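Local coordinates for GDSL-like Lipase/Acylhydrolase family protein (Neisseria meningitidis, PDB 4K7J) that removes O-acetyl groups from peptidoglycan, probably by the catalytic-triad mechanism of SGNH-family esterases, at residues L137-S150 with D196-G208. Numbering follows the deposited sequence. Where two conformers were deposited one is given.
Sequences LTASDGIASKQRVS and DIGFINIENPAGG
Arg148 lays its guanidinium over Pro205. Pro205 CA stands 3.7 Å above the plane of the Arg148 guanidinium, over its centre. The arginine chain runs extended from CG to NE (chi2 169°, chi3 176°), which carries the flat group past the end of the partner strand. Pro205 O lies over a guanidinium face too, but its angle to NH2 is poor and no bond forms. Glu203 OE1 sits at the guanidinium edge, 4.4 Å from Arg148 NH1, too far for a salt bridge. The carboxylate has other partners: Asn201 ND2 meets Glu203 OE2 at 3.1 Å from above the carboxylate plane, and Arg55 makes a salt bridge to the same oxygen.

On the other face of the sheet, Gln147 crosses Ile202 at about a right angle, with Gln147 CG 3.7 Å from Ile202 CG2. The glutamine bends at chi2 (-91°), which brings OE1 back over the Glu203 backbone. A water donates to both Gln147 OE1 and Ile202 O, bridging the segments. Val149 CG1 lies 4.2 Å from Ile200 CG2. Leu137 comes from strand 133-139 and adds loose apolar contacts to Ile200 and Ile202; Leu187 packs on Val149 and Ile202.

Four backbone hydrogen bonds join the strands. Arg148 pairs with Glu203 and Ser150 with Asn201, while Val149 and Ile202 form the non-hydrogen-bonded pair between them. Beyond the strand, Ala206 N bonds to Asn204 OD1 at 2.8 Å in an Asx turn. The antiparallel pair belongs to one of two antiparallel sheets packed face to face as a beta sandwich, consistent with the galactose-binding-like fold to which the N-terminal family is related.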
loop_
_atom_site.group_PDB
_atom_site.type_symbol
_atom_site.label_atom_id
_atom_site.label_comp_id
_atom_site.label_asym_id
_atom_site.label_seq_id
_atom_site.Cartn_x
_atom_site.Cartn_y
_atom_site.Cartn_z
ATOM N N LEU A 137 -1.547 18.177 -8.140
ATOM C CA LEU A 137 -1.764 16.775 -8.459
ATOM C C LEU A 137 -2.837 16.673 -9.520
ATOM O O LEU A 137 -3.947 17.208 -9.363
ATOM C CB LEU A 137 -2.170 15.975 -7.221
ATOM C CG LEU A 137 -1.163 15.924 -6.070
ATOM C CD1 LEU A 137 -1.442 17.029 -5.080
ATOM C CD2 LEU A 137 -1.262 14.573 -5.386
ATOM N N THR A 138 -2.488 15.994 -10.606
ATOM C CA THR A 138 -3.384 15.828 -11.741
ATOM C C THR A 138 -3.661 14.347 -11.936
ATOM O O THR A 138 -2.735 13.539 -12.025
ATOM C CB THR A 138 -2.764 16.412 -13.023
ATOM O OG1 THR A 138 -2.440 17.792 -12.806
ATOM C CG2 THR A 138 -3.727 16.291 -14.202
ATOM N N ALA A 139 -4.940 13.992 -11.979
ATOM C CA ALA A 139 -5.345 12.605 -12.148
ATOM C C ALA A 139 -5.013 12.131 -13.549
ATOM O O ALA A 139 -5.295 12.826 -14.520
ATOM C CB ALA A 139 -6.832 12.453 -11.882
ATOM N N SER A 140 -4.396 10.955 -13.650
ATOM C CA SER A 140 -4.072 10.361 -14.945
ATOM C C SER A 140 -5.336 10.013 -15.749
ATOM O O SER A 140 -5.309 9.993 -16.978
ATOM C CB SER A 140 -3.174 9.129 -14.770
ATOM O OG SER A 140 -1.912 9.488 -14.226
ATOM N N ASP A 141 -6.438 9.742 -15.052
ATOM C CA ASP A 141 -7.742 9.570 -15.700
ATOM C C ASP A 141 -8.700 10.687 -15.267
ATOM O O ASP A 141 -8.816 11.714 -15.948
ATOM C CB ASP A 141 -8.348 8.206 -15.386
ATOM C CG ASP A 141 -9.608 7.932 -16.194
ATOM O OD1 ASP A 141 -9.692 8.425 -17.342
ATOM O OD2 ASP A 141 -10.511 7.230 -15.684
ATOM N N GLY A 142 -9.393 10.473 -14.148
ATOM C CA GLY A 142 -10.064 11.552 -13.430
ATOM C C GLY A 142 -11.509 11.898 -13.758
ATOM O O GLY A 142 -11.950 11.789 -14.908
ATOM N N ILE A 143 -12.240 12.341 -12.732
ATOM C CA ILE A 143 -13.638 12.759 -12.874
ATOM C C ILE A 143 -13.916 14.187 -12.373
ATOM O O ILE A 143 -15.051 14.502 -12.008
ATOM C CB ILE A 143 -14.609 11.793 -12.143
ATOM C CG1 ILE A 143 -14.240 11.686 -10.660
ATOM C CG2 ILE A 143 -14.620 10.421 -12.814
ATOM C CD1 ILE A 143 -15.410 11.340 -9.756
ATOM N N ALA A 144 -12.883 15.031 -12.368
ATOM C CA ALA A 144 -12.929 16.441 -11.923
ATOM C C ALA A 144 -14.206 17.019 -11.265
ATOM O O ALA A 144 -14.576 18.176 -11.497
ATOM C CB ALA A 144 -12.433 17.368 -13.033
ATOM N N SER A 145 -14.870 16.210 -10.450
ATOM C CA SER A 145 -15.884 16.712 -9.537
ATOM C C SER A 145 -15.203 16.808 -8.177
ATOM O O SER A 145 -14.200 16.140 -7.938
ATOM C CB SER A 145 -17.094 15.777 -9.481
ATOM O OG SER A 145 -16.722 14.474 -9.068
ATOM N N LYS A 146 -15.756 17.629 -7.292
ATOM C CA LYS A 146 -15.153 17.870 -5.989
ATOM C C LYS A 146 -14.935 16.573 -5.209
ATOM O O LYS A 146 -15.891 15.862 -4.894
ATOM C CB LYS A 146 -16.015 18.842 -5.179
ATOM C CG LYS A 146 -16.278 20.163 -5.886
ATOM C CD LYS A 146 -17.211 21.055 -5.081
ATOM C CE LYS A 146 -17.503 22.349 -5.827
ATOM N NZ LYS A 146 -18.139 22.083 -7.150
ATOM N N GLN A 147 -13.673 16.272 -4.905
ATOM C CA GLN A 147 -13.342 15.083 -4.131
ATOM C C GLN A 147 -13.243 15.412 -2.644
ATOM O O GLN A 147 -13.078 16.570 -2.251
ATOM C CB GLN A 147 -12.002 14.502 -4.592
ATOM C CG GLN A 147 -11.801 14.426 -6.098
ATOM C CD GLN A 147 -12.264 13.112 -6.706
ATOM O OE1 GLN A 147 -12.164 12.045 -6.093
ATOM N NE2 GLN A 147 -12.773 13.188 -7.928
ATOM N N ARG A 148 -13.352 14.381 -1.822
ATOM C CA ARG A 148 -12.991 14.482 -0.424
ATOM C C ARG A 148 -11.477 14.403 -0.400
ATOM O O ARG A 148 -10.882 13.562 -1.074
ATOM C CB ARG A 148 -13.586 13.325 0.368
ATOM C CG ARG A 148 -15.100 13.252 0.287
ATOM C CD ARG A 148 -15.629 11.948 0.852
ATOM N NE ARG A 148 -17.086 11.934 0.857
ATOM C CZ ARG A 148 -17.820 10.832 0.929
ATOM N NH1 ARG A 148 -17.224 9.646 0.996
ATOM N NH2 ARG A 148 -19.148 10.916 0.926
ATOM N N VAL A 149 -10.856 15.307 0.344
ATOM C CA VAL A 149 -9.406 15.356 0.420
ATOM C C VAL A 149 -8.972 15.370 1.871
ATOM O O VAL A 149 -9.462 16.170 2.672
ATOM C CB VAL A 149 -8.839 16.590 -0.307
ATOM C CG1 VAL A 149 -7.309 16.645 -0.173
ATOM C CG2 VAL A 149 -9.246 16.557 -1.761
ATOM N N SER A 150 -8.059 14.464 2.205
ATOM C CA SER A 150 -7.421 14.450 3.506
ATOM C C SER A 150 -5.903 14.423 3.285
ATOM O O SER A 150 -5.430 13.863 2.288
ATOM C CB SER A 150 -7.872 13.222 4.301
ATOM O OG SER A 150 -9.227 13.326 4.700
ATOM N N ASP A 196 5.746 19.549 6.608
ATOM C CA ASP A 196 5.978 18.210 6.063
ATOM C C ASP A 196 4.637 17.592 5.724
ATOM O O ASP A 196 3.693 17.701 6.500
ATOM C CB ASP A 196 6.737 17.322 7.054
ATOM C CG ASP A 196 8.199 17.723 7.195
ATOM O OD1 ASP A 196 8.691 18.495 6.343
ATOM O OD2 ASP A 196 8.851 17.264 8.151
ATOM N N ILE A 197 4.547 16.956 4.566
ATOM C CA ILE A 197 3.285 16.355 4.106
ATOM C C ILE A 197 3.504 14.856 3.858
ATOM O O ILE A 197 4.533 14.458 3.305
ATOM C CB ILE A 197 2.796 17.009 2.780
ATOM C CG1 ILE A 197 2.690 18.531 2.909
ATOM C CG2 ILE A 197 1.465 16.413 2.325
ATOM C CD1 ILE A 197 1.608 19.023 3.869
ATOM N N GLY A 198 2.548 14.037 4.279
ATOM C CA GLY A 198 2.606 12.601 4.078
ATOM C C GLY A 198 1.691 12.251 2.925
ATOM O O GLY A 198 1.571 13.022 1.985
ATOM N N PHE A 199 1.048 11.093 2.984
ATOM C CA PHE A 199 0.163 10.705 1.900
ATOM C C PHE A 199 -1.059 11.603 1.931
ATOM O O PHE A 199 -1.435 12.128 2.982
ATOM C CB PHE A 199 -0.247 9.242 2.017
ATOM C CG PHE A 199 0.780 8.273 1.487
ATOM C CD1 PHE A 199 1.947 8.024 2.191
ATOM C CD2 PHE A 199 0.570 7.611 0.287
ATOM C CE1 PHE A 199 2.898 7.142 1.703
ATOM C CE2 PHE A 199 1.511 6.707 -0.202
ATOM C CZ PHE A 199 2.675 6.475 0.511
ATOM N N ILE A 200 -1.670 11.759 0.768
ATOM C CA ILE A 200 -2.820 12.620 0.569
ATOM C C ILE A 200 -3.954 11.771 0.009
ATOM O O ILE A 200 -3.797 11.123 -1.025
ATOM C CB ILE A 200 -2.491 13.711 -0.453
ATOM C CG1 ILE A 200 -1.382 14.621 0.070
ATOM C CG2 ILE A 200 -3.736 14.507 -0.811
ATOM C CD1 ILE A 200 -0.958 15.674 -0.919
ATOM N N ASN A 201 -5.086 11.760 0.697
ATOM C CA ASN A 201 -6.204 10.913 0.297
ATOM C C ASN A 201 -7.172 11.687 -0.551
ATOM O O ASN A 201 -7.615 12.762 -0.160
ATOM C CB ASN A 201 -6.962 10.386 1.505
ATOM C CG ASN A 201 -7.991 9.337 1.123
ATOM O OD1 ASN A 201 -7.809 8.612 0.147
ATOM N ND2 ASN A 201 -9.087 9.265 1.878
ATOM N N ILE A 202 -7.509 11.136 -1.708
ATOM C CA ILE A 202 -8.418 11.800 -2.632
ATOM C C ILE A 202 -9.524 10.816 -3.029
ATOM O O ILE A 202 -9.270 9.859 -3.762
ATOM C CB ILE A 202 -7.642 12.312 -3.857
ATOM C CG1 ILE A 202 -6.484 13.215 -3.396
ATOM C CG2 ILE A 202 -8.560 13.035 -4.838
ATOM C CD1 ILE A 202 -5.547 13.641 -4.503
ATOM N N GLU A 203 -10.736 11.057 -2.524
ATOM C CA GLU A 203 -11.856 10.120 -2.636
ATOM C C GLU A 203 -13.059 10.750 -3.338
ATOM O O GLU A 203 -13.383 11.919 -3.123
ATOM C CB GLU A 203 -12.306 9.640 -1.244
ATOM C CG GLU A 203 -11.418 8.607 -0.599
ATOM C CD GLU A 203 -11.928 8.156 0.758
ATOM O OE1 GLU A 203 -12.909 8.746 1.270
ATOM O OE2 GLU A 203 -11.341 7.205 1.318
ATOM N N ASN A 204 -13.728 9.959 -4.166
ATOM C CA ASN A 204 -14.942 10.390 -4.843
ATOM C C ASN A 204 -16.137 10.200 -3.899
ATOM O O ASN A 204 -16.336 9.117 -3.348
ATOM C CB ASN A 204 -15.076 9.620 -6.174
ATOM C CG ASN A 204 -16.518 9.389 -6.610
ATOM O OD1 ASN A 204 -17.407 10.231 -6.425
ATOM N ND2 ASN A 204 -16.747 8.234 -7.229
ATOM N N PRO A 205 -16.921 11.271 -3.692
ATOM C CA PRO A 205 -18.070 11.310 -2.771
ATOM C C PRO A 205 -19.167 10.279 -3.073
ATOM O O PRO A 205 -19.919 9.918 -2.167
ATOM C CB PRO A 205 -18.622 12.727 -2.967
ATOM C CG PRO A 205 -18.127 13.148 -4.323
ATOM C CD PRO A 205 -16.764 12.540 -4.426
ATOM N N ALA A 206 -19.254 9.810 -4.316
ATOM C CA ALA A 206 -20.222 8.762 -4.669
ATOM C C ALA A 206 -19.860 7.367 -4.133
ATOM O O ALA A 206 -20.663 6.437 -4.221
ATOM C CB ALA A 206 -20.441 8.710 -6.185
ATOM N N GLY A 207 -18.656 7.217 -3.587
ATOM C CA GLY A 207 -18.247 5.949 -2.994
ATOM C C GLY A 207 -17.697 4.939 -3.993
ATOM O O GLY A 207 -17.573 5.236 -5.177
ATOM N N GLY A 208 -17.361 3.742 -3.509
ATOM C CA GLY A 208 -16.766 2.711 -4.348
ATOM C C GLY A 208 -15.511 2.146 -3.705
ATOM O O GLY A 208 -15.353 2.229 -2.491
HETATM O O HOH W 1 -10.005 10.409 -6.768
#